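Local atomic coordinates of Uly1 (Catenovulum maritimum, PDB entry 7DRQ), a protein that cleaves the algal polysaccharide ulvan as a lyase of polysaccharide lyase family 24, presumably by beta-elimination, and binds calcium ions. Residues Q13-D18 with Q36-A41; I53-N58 with H450-K455; P117-I122 with S153-A158. One frame throughout, in Å; residues are numbered along the deposited sequence.

In the fold
The three contacts join neighbouring parts of a beta-propeller. Contacts 1 and 2 both involve the sheet built from strands 3-15, 469-478, 455-462 and 444-452: contact 1 lies at the end of outer strand 3-15 and contact 2 on the other outer strand, 444-452, with centres about 29 Å apart and no touch. Contact 3, nested within the chain loop that contact 2 closes, is centred about 17 Å from contact 2 and about 33 Å from contact 1, which it does not touch. Contacts 2 and 3 meet: Y56 OH lies 2.6 Å from E120 OE2, a probable hydrogen bond, and Y56 packs on P117 and A158. All three lie away from the calcium sites.

Contact 1 (Q13-D18 with Q36-A41); sequences QALFFD and QKYNYA
The carboxylate oxygen OD1 of D18 accepts a hydrogen bond from the backbone N of Y38 at 2.9 Å, and the bond is nearly straight, with an angle of 164° at the hydrogen. The amide arrives on the syn side, somewhat out of the carboxylate plane. A short acid suits this place: with CG set between the backbone N and the carbonyl carbon (chi1 67°), OD1 is carried across to a main-chain N-H of the loop at Y38. K37 lays its aliphatic part beside D18, CD coming 3.6 Å from D18 O, but its ammonium leads away and makes no salt bridge with that carboxylate.

Next to this bond, F17 and Y38 form an edge-to-face pair with ring centroids 4.6 Å apart and planes at 57°. F17 CD1 sits over the centre of the tyrosine ring, 3.5 Å above its plane, while CE1 leans toward CZ. Flat aromatic residues suit such an edge-to-face fit, and the branched L15 fills in beside the tyrosine ring. F17 and D18 lie in the loop that follows strand 3-15, the N-terminal strand that forms an outer edge of the sheet completed by the C-terminal strands, the Velcro-like closure familiar from beta-propellers. L15, still on that strand, bonds through its backbone to Y65 of the next sheet, and its side chain crosses Y38 at about a right angle, bringing CD1 to 3.6 Å from CE2. The far end of the tyrosine, its OH, makes a weak hydrogen bond to W102 O. Beyond the ring pair, F17 CB packs on Y40 CB at 3.8 Å.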
ATOM      1  N   GLN A  13      15.190  16.008   4.068  1.00 17.07           N
ATOM      2  CA  GLN A  13      16.071  15.203   3.232  1.00 15.97           C
ATOM      3  C   GLN A  13      15.367  13.978   2.658  1.00 12.67           C
ATOM      4  O   GLN A  13      16.019  12.971   2.383  1.00 12.10           O
ATOM      5  CB  GLN A  13      17.303  14.764   4.020  1.00 17.21           C
ATOM      6  CG  GLN A  13      18.082  15.888   4.654  1.00 28.46           C
ATOM      7  CD  GLN A  13      19.573  15.633   4.603  1.00 33.30           C
ATOM      8  OE1 GLN A  13      20.031  14.537   4.926  1.00 26.56           O
ATOM      9  NE2 GLN A  13      20.339  16.640   4.184  1.00 37.43           N
ATOM     10  N   ALA A  14      14.047  14.037   2.477  1.00 11.25           N
ATOM     11  CA  ALA A  14      13.331  12.906   1.890  1.00 13.09           C
ATOM     12  C   ALA A  14      13.683  12.754   0.415  1.00 14.11           C
ATOM     13  O   ALA A  14      13.726  13.736  -0.334  1.00 14.35           O
ATOM     14  CB  ALA A  14      11.820  13.089   2.043  1.00 13.20           C
ATOM     15  N   LEU A  15      13.943  11.519   0.005  1.00 12.67           N
ATOM     16  CA  LEU A  15      14.359  11.255  -1.369  1.00 15.48           C
ATOM     17  C   LEU A  15      13.235  11.553  -2.358  1.00 15.80           C
ATOM     18  O   LEU A  15      12.075  11.200  -2.138  1.00 13.91           O
ATOM     19  CB  LEU A  15      14.816   9.805  -1.511  1.00 11.50           C
ATOM     20  CG  LEU A  15      15.178   9.353  -2.938  1.00 12.97           C
ATOM     21  CD1 LEU A  15      16.387  10.143  -3.456  1.00 12.72           C
ATOM     22  CD2 LEU A  15      15.459   7.848  -2.983  1.00 14.77           C
ATOM     23  N   PHE A  16      13.594  12.205  -3.463  1.00 13.01           N
ATOM     24  CA  PHE A  16      12.665  12.501  -4.539  1.00 14.39           C
ATOM     25  C   PHE A  16      13.373  12.282  -5.867  1.00 13.99           C
ATOM     26  O   PHE A  16      14.561  12.588  -5.994  1.00 14.81           O
ATOM     27  CB  PHE A  16      12.158  13.939  -4.435  1.00 13.15           C
ATOM     28  CG  PHE A  16      11.105  14.290  -5.439  1.00 16.28           C
ATOM     29  CD1 PHE A  16       9.772  14.007  -5.188  1.00 12.66           C
ATOM     30  CD2 PHE A  16      11.444  14.943  -6.615  1.00 16.93           C
ATOM     31  CE1 PHE A  16       8.790  14.348  -6.114  1.00 16.49           C
ATOM     32  CE2 PHE A  16      10.477  15.282  -7.542  1.00 18.04           C
ATOM     33  CZ  PHE A  16       9.146  14.982  -7.295  1.00 16.43           C
ATOM     34  N   PHE A  17      12.648  11.753  -6.844  1.00 13.09           N
ATOM     35  CA  PHE A  17      13.220  11.470  -8.158  1.00 14.52           C
ATOM     36  C   PHE A  17      13.017  12.704  -9.033  1.00 14.32           C
ATOM     37  O   PHE A  17      11.963  12.882  -9.648  1.00 18.19           O
ATOM     38  CB  PHE A  17      12.586  10.222  -8.757  1.00 12.29           C
ATOM     39  CG  PHE A  17      12.616   9.037  -7.835  1.00 13.84           C
ATOM     40  CD1 PHE A  17      13.728   8.791  -7.042  1.00 12.20           C
ATOM     41  CD2 PHE A  17      11.539   8.164  -7.761  1.00 12.49           C
ATOM     42  CE1 PHE A  17      13.759   7.687  -6.192  1.00 13.81           C
ATOM     43  CE2 PHE A  17      11.570   7.056  -6.914  1.00 11.12           C
ATOM     44  CZ  PHE A  17      12.678   6.830  -6.126  1.00 12.72           C
ATOM     45  N   ASP A  18      14.034  13.557  -9.088  1.00 14.78           N
ATOM     46  CA  ASP A  18      13.926  14.868  -9.719  1.00 17.53           C
ATOM     47  C   ASP A  18      14.243  14.849 -11.211  1.00 19.92           C
ATOM     48  O   ASP A  18      14.309  15.921 -11.828  1.00 17.90           O
ATOM     49  CB  ASP A  18      14.840  15.865  -9.007  1.00 19.79           C
ATOM     50  CG  ASP A  18      16.311  15.553  -9.188  1.00 20.22           C
ATOM     51  OD1 ASP A  18      16.697  14.359  -9.219  1.00 17.16           O
ATOM     52  OD2 ASP A  18      17.092  16.517  -9.298  1.00 20.59           O
ATOM     53  N   GLN A  36      23.850  13.030 -13.223  1.00 21.83           N
ATOM     54  CA  GLN A  36      22.493  12.945 -13.744  1.00 23.73           C
ATOM     55  C   GLN A  36      21.473  13.283 -12.664  1.00 19.32           C
ATOM     56  O   GLN A  36      21.693  13.055 -11.469  1.00 21.59           O
ATOM     57  CB  GLN A  36      22.195  11.543 -14.292  1.00 22.89           C
ATOM     58  CG  GLN A  36      22.022  10.465 -13.206  1.00 22.79           C
ATOM     59  CD  GLN A  36      21.501   9.143 -13.749  1.00 25.02           C
ATOM     60  OE1 GLN A  36      22.250   8.361 -14.346  1.00 18.46           O
ATOM     61  NE2 GLN A  36      20.210   8.888 -13.547  1.00 21.12           N
ATOM     62  N   LYS A  37      20.339  13.831 -13.097  1.00 22.27           N
ATOM     63  CA  LYS A  37      19.181  13.894 -12.216  1.00 20.66           C
ATOM     64  C   LYS A  37      18.663  12.484 -11.953  1.00 18.61           C
ATOM     65  O   LYS A  37      19.001  11.521 -12.651  1.00 21.19           O
ATOM     66  CB  LYS A  37      18.085  14.766 -12.833  1.00 23.10           C
ATOM     67  CG  LYS A  37      18.466  16.238 -12.965  1.00 26.20           C
ATOM     68  CD  LYS A  37      17.320  17.066 -13.530  1.00 28.55           C
ATOM     69  CE  LYS A  37      17.837  18.362 -14.150  1.00 38.63           C
ATOM     70  NZ  LYS A  37      18.351  18.146 -15.543  1.00 39.95           N
ATOM     71  N   TYR A  38      17.838  12.358 -10.915  1.00 13.68           N
ATOM     72  CA  TYR A  38      17.346  11.035 -10.491  1.00 15.61           C
ATOM     73  C   TYR A  38      16.119  10.683 -11.314  1.00 13.51           C
ATOM     74  O   TYR A  38      14.993  11.061 -10.987  1.00 15.45           O
ATOM     75  CB  TYR A  38      17.055  11.033  -8.998  1.00 13.51           C
ATOM     76  CG  TYR A  38      17.127   9.666  -8.333  1.00 11.47           C
ATOM     77  CD1 TYR A  38      16.954   8.495  -9.061  1.00 13.55           C
ATOM     78  CD2 TYR A  38      17.358   9.561  -6.967  1.00 11.10           C
ATOM     79  CE1 TYR A  38      17.012   7.239  -8.436  1.00 12.28           C
ATOM     80  CE2 TYR A  38      17.428   8.336  -6.343  1.00 15.30           C
ATOM     81  CZ  TYR A  38      17.253   7.178  -7.073  1.00 13.64           C
ATOM     82  OH  TYR A  38      17.328   5.975  -6.418  1.00 15.08           O
ATOM     83  N   ASN A  39      16.330   9.950 -12.402  1.00 15.18           N
ATOM     84  CA  ASN A  39      15.230   9.532 -13.255  1.00 14.29           C
ATOM     85  C   ASN A  39      14.412   8.449 -12.554  1.00 16.00           C
ATOM     86  O   ASN A  39      14.736   8.003 -11.447  1.00 13.21           O
ATOM     87  CB  ASN A  39      15.776   9.063 -14.603  1.00 15.01           C
ATOM     88  CG  ASN A  39      16.582  10.142 -15.285  1.00 16.06           C
ATOM     89  OD1 ASN A  39      16.156  11.295 -15.348  1.00 17.99           O
ATOM     90  ND2 ASN A  39      17.759   9.784 -15.779  1.00 15.91           N
ATOM     91  N   TYR A  40      13.330   8.017 -13.200  1.00 17.30           N
ATOM     92  CA  TYR A  40      12.398   7.119 -12.532  1.00 15.42           C
ATOM     93  C   TYR A  40      11.577   6.355 -13.564  1.00 16.14           C
ATOM     94  O   TYR A  40      11.362   6.826 -14.684  1.00 18.80           O
ATOM     95  CB  TYR A  40      11.484   7.898 -11.573  1.00 13.60           C
ATOM     96  CG  TYR A  40      10.666   8.988 -12.236  1.00 15.80           C
ATOM     97  CD1 TYR A  40      11.177  10.274 -12.381  1.00 16.26           C
ATOM     98  CD2 TYR A  40       9.389   8.729 -12.724  1.00 18.24           C
ATOM     99  CE1 TYR A  40      10.431  11.284 -12.987  1.00 17.85           C
ATOM    100  CE2 TYR A  40       8.635   9.729 -13.332  1.00 16.21           C
ATOM    101  CZ  TYR A  40       9.164  11.002 -13.461  1.00 20.64           C
ATOM    102  OH  TYR A  40       8.424  11.997 -14.066  1.00 19.14           O
ATOM    103  N   ALA A  41      11.116   5.175 -13.167  1.00 13.31           N
ATOM    104  CA  ALA A  41      10.398   4.283 -14.067  1.00 17.20           C
ATOM    105  C   ALA A  41       8.887   4.377 -13.919  1.00 18.04           C
ATOM    106  O   ALA A  41       8.157   4.106 -14.883  1.00 16.91           O
ATOM    107  CB  ALA A  41      10.842   2.835 -13.833  1.00 15.26           C
TER

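Contact 2 (I53-N58 with H450-K455); sequences IKVYKN and HIHDGK
V55 fits between two histidines, H450 and H452, which reach toward it from the facing strand. Its CG2 methyl lies 3.7 Å from H450 CD2, whereas CG1 comes to 3.4 Å from H452 CD2. The CB of V55 stands over the face of the H452 ring in a CH-pi contact, 3.8 Å from the ring centroid. A beta-branched residue suits the site, because its two methyls serve different rings. Both histidines hold CG anti to the backbone N (chi1 -179° for H450 and 174° for H452), an extended setting that carries each imidazole toward strand 53-56.

The segment axes pass 7.6 Å apart and run nearly parallel, at 11°, too far for a sheet pair and with no direct hydrogen bond between them. Strands 53-56 and 444-452 are edge strands of successive sheets, and they meet as the innermost strands of adjacent propeller blades do, through side chains and water. Water 1 accepts from V55 N and also bonds H450 NE2, while water 2, in the plane of the H452 ring at its edge, links H452 NE2 to K57 O, to which it donates at 2.7 Å. An alanine in place of H452 would probably leave water 2 without its ring partner and strip V55 of the face it packs against.

K54 CA lies over the face of the H450 ring, as does I53 O, 3.5 Å above its plane. The K54 chain, bent at chi2, crosses H450 at about a right angle, CD 3.8 Å from H450 CE1, but its ammonium goes to D51 and V113 O. From H452 to K455 the chain reverses in a type I' turn, where G454 readily accepts the positive phi.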
ATOM      1  N   ILE A  53       3.207   4.651   7.306  1.00  8.80           N
ATOM      2  CA  ILE A  53       2.936   5.323   8.571  1.00  9.70           C
ATOM      3  C   ILE A  53       2.009   4.467   9.424  1.00 10.62           C
ATOM      4  O   ILE A  53       0.995   3.960   8.936  1.00 12.83           O
ATOM      5  CB  ILE A  53       2.355   6.736   8.349  1.00 10.22           C
ATOM      6  CG1 ILE A  53       1.840   7.313   9.665  1.00 10.28           C
ATOM      7  CG2 ILE A  53       1.273   6.748   7.274  1.00 10.45           C
ATOM      8  CD1 ILE A  53       1.701   8.825   9.626  1.00 10.77           C
ATOM      9  N   LYS A  54       2.360   4.302  10.702  1.00 11.38           N
ATOM     10  CA  LYS A  54       1.522   3.582  11.651  1.00 11.71           C
ATOM     11  C   LYS A  54       1.530   4.325  12.977  1.00 14.76           C
ATOM     12  O   LYS A  54       2.483   5.045  13.296  1.00 12.14           O
ATOM     13  CB  LYS A  54       2.004   2.142  11.893  1.00 13.06           C
ATOM     14  CG  LYS A  54       1.888   1.225  10.689  1.00 10.63           C
ATOM     15  CD  LYS A  54       0.433   1.044  10.297  1.00 11.78           C
ATOM     16  CE  LYS A  54       0.340   0.569   8.852  1.00 11.39           C
ATOM     17  NZ  LYS A  54       1.049  -0.763   8.684  1.00 10.79           N
ATOM     18  N   VAL A  55       0.465   4.136  13.748  1.00 10.51           N
ATOM     19  CA  VAL A  55       0.348   4.706  15.086  1.00 12.30           C
ATOM     20  C   VAL A  55       0.147   3.573  16.078  1.00 15.82           C
ATOM     21  O   VAL A  55      -0.722   2.715  15.883  1.00 17.48           O
ATOM     22  CB  VAL A  55      -0.795   5.734  15.174  1.00 13.92           C
ATOM     23  CG1 VAL A  55      -0.826   6.369  16.568  1.00 13.91           C
ATOM     24  CG2 VAL A  55      -0.589   6.821  14.135  1.00 13.17           C
ATOM     25  N   TYR A  56       0.966   3.565  17.129  1.00 13.67           N
ATOM     26  CA  TYR A  56       0.885   2.582  18.205  1.00 12.28           C
ATOM     27  C   TYR A  56       1.019   3.330  19.522  1.00 15.54           C
ATOM     28  O   TYR A  56       2.066   3.935  19.781  1.00 12.29           O
ATOM     29  CB  TYR A  56       1.983   1.518  18.086  1.00 14.45           C
ATOM     30  CG  TYR A  56       2.116   0.690  19.344  1.00 17.03           C
ATOM     31  CD1 TYR A  56       1.142  -0.239  19.689  1.00 16.98           C
ATOM     32  CD2 TYR A  56       3.201   0.850  20.200  1.00 15.27           C
ATOM     33  CE1 TYR A  56       1.249  -0.988  20.852  1.00 16.75           C
ATOM     34  CE2 TYR A  56       3.316   0.108  21.351  1.00 16.34           C
ATOM     35  CZ  TYR A  56       2.337  -0.810  21.676  1.00 18.36           C
ATOM     36  OH  TYR A  56       2.450  -1.544  22.831  1.00 20.28           O
ATOM     37  N   LYS A  57      -0.032   3.290  20.345  1.00 13.16           N
ATOM     38  CA  LYS A  57      -0.087   4.081  21.570  1.00 14.79           C
ATOM     39  C   LYS A  57       0.268   5.535  21.259  1.00 15.52           C
ATOM     40  O   LYS A  57      -0.391   6.169  20.425  1.00 13.06           O
ATOM     41  CB  LYS A  57       0.842   3.485  22.635  1.00 16.31           C
ATOM     42  CG  LYS A  57       0.431   2.079  23.063  1.00 19.41           C
ATOM     43  CD  LYS A  57       1.263   1.570  24.228  1.00 24.15           C
ATOM     44  CE  LYS A  57       0.610   0.354  24.877  1.00 30.80           C
ATOM     45  NZ  LYS A  57      -0.870   0.519  24.990  1.00 34.60           N
ATOM     46  N   ASN A  58       1.319   6.060  21.886  1.00 16.40           N
ATOM     47  CA  ASN A  58       1.717   7.452  21.700  1.00 12.64           C
ATOM     48  C   ASN A  58       2.851   7.630  20.693  1.00 15.50           C
ATOM     49  O   ASN A  58       3.551   8.651  20.727  1.00 17.25           O
ATOM     50  CB  ASN A  58       2.110   8.073  23.046  1.00 14.98           C
ATOM     51  CG  ASN A  58       3.186   7.279  23.765  1.00 15.10           C
ATOM     52  OD1 ASN A  58       2.927   6.198  24.287  1.00 18.42           O
ATOM     53  ND2 ASN A  58       4.406   7.818  23.796  1.00 15.70           N
ATOM     54  N   HIS A 450      -3.392   7.827   7.291  1.00  9.15           N
ATOM     55  CA  HIS A 450      -3.587   6.752   8.259  1.00 12.09           C
ATOM     56  C   HIS A 450      -4.611   7.216   9.283  1.00 16.38           C
ATOM     57  O   HIS A 450      -4.407   8.240   9.937  1.00 13.81           O
ATOM     58  CB  HIS A 450      -2.269   6.380   8.945  1.00 12.51           C
ATOM     59  CG  HIS A 450      -2.399   5.265   9.938  1.00 14.43           C
ATOM     60  ND1 HIS A 450      -2.540   3.949   9.556  1.00 16.13           N
ATOM     61  CD2 HIS A 450      -2.400   5.268  11.291  1.00 13.51           C
ATOM     62  CE1 HIS A 450      -2.636   3.187  10.632  1.00 16.35           C
ATOM     63  NE2 HIS A 450      -2.547   3.960  11.698  1.00 18.26           N
ATOM     64  N   ILE A 451      -5.718   6.481   9.412  1.00 13.68           N
ATOM     65  CA  ILE A 451      -6.753   6.783  10.396  1.00 14.41           C
ATOM     66  C   ILE A 451      -6.505   5.918  11.623  1.00 16.51           C
ATOM     67  O   ILE A 451      -6.343   4.697  11.502  1.00 15.24           O
ATOM     68  CB  ILE A 451      -8.159   6.526   9.821  1.00 15.26           C
ATOM     69  CG1 ILE A 451      -8.351   7.266   8.488  1.00 18.06           C
ATOM     70  CG2 ILE A 451      -9.231   6.908  10.847  1.00 15.43           C
ATOM     71  CD1 ILE A 451      -8.154   8.759   8.587  1.00 15.13           C
ATOM     72  N   HIS A 452      -6.475   6.532  12.803  1.00 14.08           N
ATOM     73  CA  HIS A 452      -6.224   5.766  14.019  1.00 16.32           C
ATOM     74  C   HIS A 452      -6.889   6.465  15.194  1.00 18.72           C
ATOM     75  O   HIS A 452      -6.605   7.636  15.455  1.00 15.75           O
ATOM     76  CB  HIS A 452      -4.719   5.607  14.253  1.00 17.10           C
ATOM     77  CG  HIS A 452      -4.369   4.963  15.556  1.00 19.53           C
ATOM     78  ND1 HIS A 452      -4.280   3.598  15.706  1.00 19.50           N
ATOM     79  CD2 HIS A 452      -4.086   5.495  16.769  1.00 19.53           C
ATOM     80  CE1 HIS A 452      -3.952   3.314  16.952  1.00 22.23           C
ATOM     81  NE2 HIS A 452      -3.832   4.447  17.619  1.00 19.18           N
ATOM     82  N   ASP A 453      -7.777   5.752  15.888  1.00 17.03           N
ATOM     83  CA  ASP A 453      -8.416   6.247  17.109  1.00 20.03           C
ATOM     84  C   ASP A 453      -9.081   7.603  16.889  1.00 19.27           C
ATOM     85  O   ASP A 453      -8.874   8.554  17.642  1.00 20.39           O
ATOM     86  CB  ASP A 453      -7.403   6.317  18.250  1.00 20.95           C
ATOM     87  CG  ASP A 453      -8.056   6.207  19.619  1.00 36.25           C
ATOM     88  OD1 ASP A 453      -9.288   5.996  19.674  1.00 36.71           O
ATOM     89  OD2 ASP A 453      -7.334   6.329  20.636  1.00 35.23           O
ATOM     90  N   GLY A 454      -9.883   7.691  15.832  1.00 17.46           N
ATOM     91  CA  GLY A 454     -10.625   8.906  15.568  1.00 19.53           C
ATOM     92  C   GLY A 454      -9.816  10.084  15.076  1.00 16.46           C
ATOM     93  O   GLY A 454     -10.352  11.193  15.013  1.00 17.74           O
ATOM     94  N   LYS A 455      -8.547   9.889  14.720  1.00 15.92           N
ATOM     95  CA  LYS A 455      -7.727  10.978  14.202  1.00 14.97           C
ATOM     96  C   LYS A 455      -7.126  10.599  12.856  1.00 13.61           C
ATOM     97  O   LYS A 455      -6.887   9.421  12.564  1.00 15.16           O
ATOM     98  CB  LYS A 455      -6.612  11.362  15.182  1.00 13.62           C
ATOM     99  CG  LYS A 455      -7.154  11.816  16.552  1.00 16.76           C
ATOM    100  CD  LYS A 455      -6.069  12.407  17.422  1.00 20.19           C
ATOM    101  CE  LYS A 455      -6.645  12.882  18.750  1.00 24.29           C
ATOM    102  NZ  LYS A 455      -5.622  13.626  19.532  1.00 27.73           N
TER
HETATM  103  O   HOH W   1      -1.762   2.187  13.480  1.00 22.68           O
HETATM  104  O   HOH W   2      -2.905   5.325  20.063  1.00 26.03           O

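Contact 3 (P117-I122 with S153-A158); sequences PKDETI and SLAGAA
S153 points its CB toward the other loop and uses its hydroxyl in two directions: OG accepts from the backbone N of I122 at 2.8 Å and donates to L154 O at 2.7 Å. A serine suits the spot, since with OG placed between its own backbone N and carbonyl carbon (chi1 83°) the short side chain can take the N-H of I122 and give its own hydrogen to L154 O. I122 sets CG1 beside its backbone N (chi1 -53°), and CD1 reaches A157 CB at 3.8 Å. T121 sets its CG2 methyl against A155 CA, at 3.6 Å, while E120 CB lies over G156 CA at 3.7 Å and against the A158 methyl. Beyond that, the E120 carboxylate is held by Y56 and S159.

The main chains are stitched together as well. D119 O receives G156 N at 2.9 Å and E120 O receives A158 N at 3.1 Å, each donor lying in the carbonyl plane. At G156 a CB would be jammed against the carbonyl O of A155, so glycine is called for. D119 OD1 takes both T121 N and T121 OG1, from the same face of its carboxylate, and OD2 goes to Y233. The arrangement is thus an Asx turn at D119, between strands 111-115 and 122-126, docked on a type II turn from L154 to A157, within the BNR-repeat region of the propeller.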
ATOM      1  N   PRO A 117       1.138  -5.071  18.432  1.00 13.36           N
ATOM      2  CA  PRO A 117       0.667  -4.582  19.735  1.00 18.05           C
ATOM      3  C   PRO A 117       0.833  -5.612  20.843  1.00 15.64           C
ATOM      4  O   PRO A 117       0.642  -5.269  22.013  1.00 16.07           O
ATOM      5  CB  PRO A 117      -0.814  -4.258  19.477  1.00 18.81           C
ATOM      6  CG  PRO A 117      -0.968  -4.281  17.971  1.00 20.01           C
ATOM      7  CD  PRO A 117       0.029  -5.286  17.495  1.00 15.21           C
ATOM      8  N   LYS A 118       1.201  -6.851  20.507  1.00 15.17           N
ATOM      9  CA  LYS A 118       1.390  -7.878  21.523  1.00 14.29           C
ATOM     10  C   LYS A 118       2.779  -7.793  22.148  1.00 15.60           C
ATOM     11  O   LYS A 118       2.908  -7.555  23.351  1.00 16.25           O
ATOM     12  CB  LYS A 118       1.124  -9.259  20.926  1.00 15.77           C
ATOM     13  CG  LYS A 118      -0.361  -9.500  20.696  1.00 17.72           C
ATOM     14  CD  LYS A 118      -0.608 -10.736  19.848  1.00 24.01           C
ATOM     15  CE  LYS A 118      -2.057 -11.172  19.932  1.00 26.07           C
ATOM     16  NZ  LYS A 118      -2.818 -10.341  20.904  1.00 32.75           N
ATOM     17  N   ASP A 119       3.836  -7.943  21.349  1.00 12.11           N
ATOM     18  CA  ASP A 119       5.186  -7.946  21.906  1.00 11.78           C
ATOM     19  C   ASP A 119       5.993  -6.705  21.542  1.00 10.44           C
ATOM     20  O   ASP A 119       7.198  -6.667  21.810  1.00 12.12           O
ATOM     21  CB  ASP A 119       5.944  -9.216  21.491  1.00 12.84           C
ATOM     22  CG  ASP A 119       6.180  -9.315  19.988  1.00 14.01           C
ATOM     23  OD1 ASP A 119       5.828  -8.377  19.236  1.00 11.84           O
ATOM     24  OD2 ASP A 119       6.734 -10.348  19.560  1.00 12.12           O
ATOM     25  N   GLU A 120       5.362  -5.700  20.931  1.00 14.77           N
ATOM     26  CA  GLU A 120       6.007  -4.424  20.598  1.00 10.40           C
ATOM     27  C   GLU A 120       7.216  -4.590  19.673  1.00 14.27           C
ATOM     28  O   GLU A 120       8.115  -3.738  19.645  1.00 11.25           O
ATOM     29  CB  GLU A 120       6.399  -3.653  21.865  1.00 12.86           C
ATOM     30  CG  GLU A 120       5.189  -3.077  22.585  1.00 15.51           C
ATOM     31  CD  GLU A 120       5.552  -2.078  23.675  1.00 19.90           C
ATOM     32  OE1 GLU A 120       6.715  -2.076  24.138  1.00 18.57           O
ATOM     33  OE2 GLU A 120       4.668  -1.285  24.064  1.00 21.55           O
ATOM     34  N   THR A 121       7.248  -5.670  18.889  1.00 11.34           N
ATOM     35  CA  THR A 121       8.249  -5.763  17.833  1.00 11.82           C
ATOM     36  C   THR A 121       7.897  -4.815  16.692  1.00 11.89           C
ATOM     37  O   THR A 121       6.727  -4.501  16.450  1.00 12.20           O
ATOM     38  CB  THR A 121       8.349  -7.182  17.287  1.00 13.07           C
ATOM     39  OG1 THR A 121       7.036  -7.650  16.986  1.00 10.39           O
ATOM     40  CG2 THR A 121       9.040  -8.131  18.293  1.00 11.67           C
ATOM     41  N   ILE A 122       8.932  -4.351  16.002  1.00  7.66           N
ATOM     42  CA  ILE A 122       8.804  -3.494  14.834  1.00 10.24           C
ATOM     43  C   ILE A 122       9.155  -4.322  13.610  1.00 10.95           C
ATOM     44  O   ILE A 122      10.141  -5.064  13.623  1.00 11.47           O
ATOM     45  CB  ILE A 122       9.739  -2.278  14.930  1.00  8.58           C
ATOM     46  CG1 ILE A 122       9.522  -1.543  16.258  1.00 11.49           C
ATOM     47  CG2 ILE A 122       9.572  -1.356  13.696  1.00 12.00           C
ATOM     48  CD1 ILE A 122      10.639  -0.565  16.596  1.00 11.57           C
ATOM     49  N   SER A 153      12.673  -6.218  14.851  1.00  9.74           N
ATOM     50  CA  SER A 153      13.283  -5.742  16.081  1.00 11.72           C
ATOM     51  C   SER A 153      13.117  -6.757  17.204  1.00 12.34           C
ATOM     52  O   SER A 153      12.396  -7.759  17.094  1.00 12.23           O
ATOM     53  CB  SER A 153      12.656  -4.409  16.494  1.00 11.49           C
ATOM     54  OG  SER A 153      11.455  -4.661  17.199  1.00 10.57           O
ATOM     55  N   LEU A 154      13.802  -6.464  18.305  1.00 11.69           N
ATOM     56  CA  LEU A 154      13.528  -7.115  19.569  1.00 11.72           C
ATOM     57  C   LEU A 154      12.107  -6.818  20.021  1.00 13.19           C
ATOM     58  O   LEU A 154      11.512  -5.793  19.671  1.00 10.21           O
ATOM     59  CB  LEU A 154      14.487  -6.613  20.649  1.00 10.62           C
ATOM     60  CG  LEU A 154      15.982  -6.749  20.378  1.00 14.44           C
ATOM     61  CD1 LEU A 154      16.770  -5.976  21.461  1.00 14.27           C
ATOM     62  CD2 LEU A 154      16.333  -8.224  20.372  1.00 14.48           C
ATOM     63  N   ALA A 155      11.576  -7.722  20.837  1.00 12.78           N
ATOM     64  CA  ALA A 155      10.361  -7.424  21.578  1.00 13.48           C
ATOM     65  C   ALA A 155      10.613  -6.241  22.506  1.00 12.79           C
ATOM     66  O   ALA A 155      11.692  -6.113  23.090  1.00 12.64           O
ATOM     67  CB  ALA A 155       9.899  -8.652  22.369  1.00 14.42           C
ATOM     68  N   GLY A 156       9.627  -5.349  22.592  1.00 11.06           N
ATOM     69  CA  GLY A 156       9.732  -4.154  23.401  1.00 11.93           C
ATOM     70  C   GLY A 156      10.383  -2.970  22.715  1.00 14.25           C
ATOM     71  O   GLY A 156      10.472  -1.898  23.323  1.00 13.29           O
ATOM     72  N   ALA A 157      10.844  -3.122  21.470  1.00 10.71           N
ATOM     73  CA  ALA A 157      11.573  -2.027  20.826  1.00 11.68           C
ATOM     74  C   ALA A 157      10.686  -0.824  20.561  1.00 11.22           C
ATOM     75  O   ALA A 157      11.180   0.313  20.560  1.00 13.11           O
ATOM     76  CB  ALA A 157      12.197  -2.491  19.513  1.00 12.08           C
ATOM     77  N   ALA A 158       9.386  -1.041  20.340  1.00 10.15           N
ATOM     78  CA  ALA A 158       8.519   0.071  19.943  1.00 12.38           C
ATOM     79  C   ALA A 158       8.490   1.176  20.986  1.00 12.40           C
ATOM     80  O   ALA A 158       8.262   2.343  20.643  1.00 13.47           O
ATOM     81  CB  ALA A 158       7.094  -0.418  19.695  1.00 11.15           C
TER